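Local coordinates for protein deoxyhypusine hydroxylase (Homo sapiens, PDB 4D50) that uses a diiron centre and molecular oxygen to hydroxylate the deoxyhypusine side chain of translation initiation factor eIF5A, completing its conversion to hypusine, at residues Ser56-His61 and Glu89-His94. Residues are numbered along the deposited sequence; the frame is centred on the assembly and turned at random.
Sequences SALLKH and EPMVRH. With FE (Fe (III) ion), chain D; FE (Fe (III) ion), chain C; PER (peroxide ion), chain E.
Met91 meets the ring of His61 from above. With CG anti to its backbone N (chi1 160°) and the rest of the chain extended, it lays CE over the centre of one face, 3.5 Å from the centroid of the His61 ring, as a CH-pi contact; SD stands above the same face but farther off. The methyl also touches Leu58 CD1 and lines the peroxide pocket, where Met91 CE lies 3.8 Å from O2 of the peroxide. All this holds for the conformer modelled here; a second was also deposited, so the contact is less certain.

The same ring binds one iron(III) of the diiron centre through His61 NE2, at 2.3 Å. His94 NE2 binds the other iron(III) at 2.2 Å. The peroxide spans the two metals, O2 on the iron of His61 and O1 on that of His94, and water 2 forms a second bridge. His245 and Glu246 complete the protein ligands of the first iron, Glu95 and His212 those of the second. His61 ND1 donates to Leu58 O, 2.7 Å away, in the carbonyl plane and on a lone pair, which fixes the rotation of the ring while NE2 binds the iron.

These are the first turns of helices 57-70 and 90-103, neighbours in consecutive HEAT-like repeats; over these turns the axes run within 4° of parallel, 8.6 Å apart at closest approach. Each thus offers a histidine at the same place in its helix to the metal centre.

Between the helices, Val92 CG2 packs against Ala57 O, Lys60 CB and His61 CB, with CB of Ala57 alongside.

Farther from the irons, Lys60 and Glu89 cross at about a right angle in a salt bridge, Lys60 NZ to the syn lone pair of Glu89 OE1 at 3.2 Å. Water 1 links the same ammonium to OE2, and the carboxylate carbon of Glu89 rests on Ala57 CB.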
ATOM      1  N   SER A  56       1.698  10.541 -12.808  1.00 13.31           N
ATOM      2  CA  SER A  56       1.463   9.140 -12.537  1.00 12.06           C
ATOM      3  C   SER A  56       0.725   8.937 -11.225  1.00 12.14           C
ATOM      4  O   SER A  56       1.305   9.138 -10.201  1.00 11.12           O
ATOM      5  CB  SER A  56       2.777   8.398 -12.488  1.00 11.71           C
ATOM      6  OG  SER A  56       2.701   7.039 -11.954  1.00 11.82           O
ATOM      7  N   ALA A  57      -0.483   8.406 -11.310  1.00 11.73           N
ATOM      8  CA  ALA A  57      -1.295   8.075 -10.057  1.00 10.82           C
ATOM      9  C   ALA A  57      -0.584   6.978  -9.269  1.00 11.94           C
ATOM     10  O   ALA A  57      -0.562   7.012  -8.007  1.00 10.95           O
ATOM     11  CB  ALA A  57      -2.693   7.579 -10.416  1.00 11.10           C
ATOM     12  N   LEU A  58      -0.020   5.995  -9.967  1.00 11.11           N
ATOM     13  CA  LEU A  58       0.812   4.925  -9.358  1.00 11.08           C
ATOM     14  C   LEU A  58       1.947   5.537  -8.519  1.00 10.86           C
ATOM     15  O   LEU A  58       2.070   5.262  -7.307  1.00  9.67           O
ATOM     16  CB  LEU A  58       1.417   3.977 -10.383  1.00 12.41           C
ATOM     17  CG  LEU A  58       2.238   2.875  -9.732  1.00 15.00           C
ATOM     18  CD1 LEU A  58       1.363   1.919  -8.928  1.00 18.82           C
ATOM     19  CD2 LEU A  58       2.993   2.030 -10.755  1.00 14.80           C
ATOM     20  N   LEU A  59       2.710   6.431  -9.128  1.00  9.56           N
ATOM     21  CA  LEU A  59       3.809   7.017  -8.362  1.00 10.70           C
ATOM     22  C   LEU A  59       3.260   7.819  -7.183  1.00  9.63           C
ATOM     23  O   LEU A  59       3.700   7.660  -6.068  1.00  9.38           O
ATOM     24  CB  LEU A  59       4.711   7.869  -9.263  1.00 10.92           C
ATOM     25  CG  LEU A  59       5.911   8.458  -8.523  1.00 11.95           C
ATOM     26  CD1 LEU A  59       6.886   7.462  -7.943  1.00 13.10           C
ATOM     27  CD2 LEU A  59       6.638   9.399  -9.539  1.00 13.49           C
ATOM     28  N   LYS A  60       2.246   8.661  -7.414  1.00  9.30           N
ATOM     29  CA  LYS A  60       1.751   9.545  -6.356  1.00  9.75           C
ATOM     30  C   LYS A  60       1.202   8.809  -5.127  1.00 10.25           C
ATOM     31  O   LYS A  60       1.425   9.209  -3.991  1.00 11.10           O
ATOM     32  CB  LYS A  60       0.684  10.473  -6.882  1.00 10.86           C
ATOM     33  CG  LYS A  60       1.194  11.609  -7.759  1.00 11.46           C
ATOM     34  CD  LYS A  60       0.081  12.612  -8.078  1.00 13.32           C
ATOM     35  CE  LYS A  60      -0.920  12.045  -9.043  1.00 15.14           C
ATOM     36  NZ  LYS A  60      -1.884  13.035  -9.569  1.00 18.34           N
ATOM     37  N   HIS A  61       0.530   7.720  -5.364  1.00 12.20           N
ATOM     38  CA  HIS A  61      -0.005   6.921  -4.268  1.00 11.90           C
ATOM     39  C   HIS A  61       1.104   6.193  -3.514  1.00 12.32           C
ATOM     40  O   HIS A  61       1.015   6.051  -2.278  1.00 11.77           O
ATOM     41  CB  HIS A  61      -1.154   6.052  -4.762  1.00 12.80           C
ATOM     42  CG  HIS A  61      -0.818   4.598  -4.875  1.00 13.46           C
ATOM     43  ND1 HIS A  61       0.143   4.118  -5.732  1.00 14.53           N
ATOM     44  CD2 HIS A  61      -1.293   3.538  -4.175  1.00 13.65           C
ATOM     45  CE1 HIS A  61       0.183   2.786  -5.616  1.00 14.12           C
ATOM     46  NE2 HIS A  61      -0.654   2.424  -4.643  1.00 13.47           N
ATOM     47  N   GLU A  89      -6.636  11.301  -7.920  1.00 18.71           N
ATOM     48  CA  GLU A  89      -7.383  10.040  -8.141  1.00 18.99           C
ATOM     49  C   GLU A  89      -7.778   9.464  -6.786  1.00 18.44           C
ATOM     50  O   GLU A  89      -7.026   9.660  -5.854  1.00 15.25           O
ATOM     51  CB  GLU A  89      -6.520   9.004  -8.864  1.00 20.52           C
ATOM     52  CG  GLU A  89      -5.999   9.428 -10.268  1.00 21.62           C
ATOM     53  CD  GLU A  89      -4.936  10.562 -10.309  1.00 22.49           C
ATOM     54  OE1 GLU A  89      -4.307  11.035  -9.281  1.00 23.64           O
ATOM     55  OE2 GLU A  89      -4.681  11.009 -11.452  1.00 27.73           O
ATOM     56  N   PRO A  90      -8.881   8.693  -6.712  1.00 16.70           N
ATOM     57  CA  PRO A  90      -9.294   7.963  -5.489  1.00 14.19           C
ATOM     58  C   PRO A  90      -8.155   7.154  -4.787  1.00 13.76           C
ATOM     59  O   PRO A  90      -8.034   7.138  -3.557  1.00 13.88           O
ATOM     60  CB  PRO A  90     -10.365   6.991  -6.015  1.00 16.66           C
ATOM     61  CG  PRO A  90     -10.949   7.666  -7.208  1.00 16.88           C
ATOM     62  CD  PRO A  90      -9.829   8.449  -7.830  1.00 18.34           C
ATOM     63  N   MET A  91      -7.399   6.451  -5.594  1.00 11.83           N
ATOM     64  CA  MET A  91      -6.285   5.625  -5.141  0.50 11.76           C
ATOM     65  C   MET A  91      -5.248   6.482  -4.391  1.00 11.46           C
ATOM     66  O   MET A  91      -4.636   6.032  -3.402  1.00 10.24           O
ATOM     67  CB  MET A  91      -5.697   4.963  -6.387  0.50 11.70           C
ATOM     68  CG  MET A  91      -4.308   4.423  -6.369  0.50 12.30           C
ATOM     69  SD  MET A  91      -4.090   3.756  -8.043  0.50 16.55           S
ATOM     70  CE  MET A  91      -2.513   2.974  -7.791  0.50  9.37           C
ATOM     71  N   VAL A  92      -5.066   7.708  -4.863  1.00 10.42           N
ATOM     72  CA  VAL A  92      -4.104   8.581  -4.284  1.00 11.37           C
ATOM     73  C   VAL A  92      -4.680   9.135  -2.948  1.00 10.83           C
ATOM     74  O   VAL A  92      -3.981   9.188  -1.926  1.00 13.19           O
ATOM     75  CB  VAL A  92      -3.713   9.703  -5.257  1.00 12.51           C
ATOM     76  CG1 VAL A  92      -2.867  10.693  -4.558  1.00 12.52           C
ATOM     77  CG2 VAL A  92      -2.894   9.105  -6.425  1.00 12.58           C
ATOM     78  N   ARG A  93      -5.944   9.552  -2.971  1.00 12.26           N
ATOM     79  CA  ARG A  93      -6.559  10.141  -1.796  1.00 12.12           C
ATOM     80  C   ARG A  93      -6.702   9.077  -0.736  1.00 10.51           C
ATOM     81  O   ARG A  93      -6.476   9.365   0.456  1.00 10.29           O
ATOM     82  CB  ARG A  93      -7.940  10.813  -2.144  1.00 12.27           C
ATOM     83  CG  ARG A  93      -7.807  11.995  -3.147  1.00 12.31           C
ATOM     84  CD  ARG A  93      -9.177  12.601  -3.502  1.00 14.46           C
ATOM     85  NE  ARG A  93      -9.785  13.045  -2.250  1.00 14.40           N
ATOM     86  CZ  ARG A  93     -11.039  12.910  -1.845  1.00 13.27           C
ATOM     87  NH1 ARG A  93     -11.984  12.394  -2.617  1.00 13.19           N
ATOM     88  NH2 ARG A  93     -11.354  13.318  -0.617  1.00 14.73           N
ATOM     89  N   HIS A  94      -7.074   7.862  -1.139  1.00 11.04           N
ATOM     90  CA  HIS A  94      -7.185   6.738  -0.188  1.00 10.55           C
ATOM     91  C   HIS A  94      -5.841   6.556   0.490  1.00  8.87           C
ATOM     92  O   HIS A  94      -5.755   6.485   1.773  1.00  7.73           O
ATOM     93  CB  HIS A  94      -7.662   5.421  -0.840  1.00 10.60           C
ATOM     94  CG  HIS A  94      -6.779   4.271  -0.554  1.00 10.77           C
ATOM     95  ND1 HIS A  94      -6.732   3.637   0.670  1.00 11.09           N
ATOM     96  CD2 HIS A  94      -5.885   3.654  -1.346  1.00 12.24           C
ATOM     97  CE1 HIS A  94      -5.806   2.698   0.620  1.00 12.96           C
ATOM     98  NE2 HIS A  94      -5.291   2.681  -0.597  1.00 12.78           N
TER
HETATM   99 FE    FE D 302      -1.614   0.310  -4.414  1.00 16.41          FE
HETATM  100 FE    FE C 301      -3.672   1.398  -1.454  1.00 14.36          FE
HETATM  101  O1  PER E 303      -3.835   1.777  -3.643  1.00 21.40           O
HETATM  102  O2  PER E 303      -3.664   0.884  -4.889  1.00 18.93           O
HETATM  103  O   HOH W   1      -2.492  12.261 -12.196  1.00 29.16           O
HETATM  104  O   HOH W   2      -1.861   0.421  -2.049  1.00 26.36           O
HETATM  105  O   HOH W   3      -3.186   0.681   0.544  1.00 12.15           O
HETATM  106  O   HOH W   4       0.351  -0.438  -3.925  1.00 13.42           O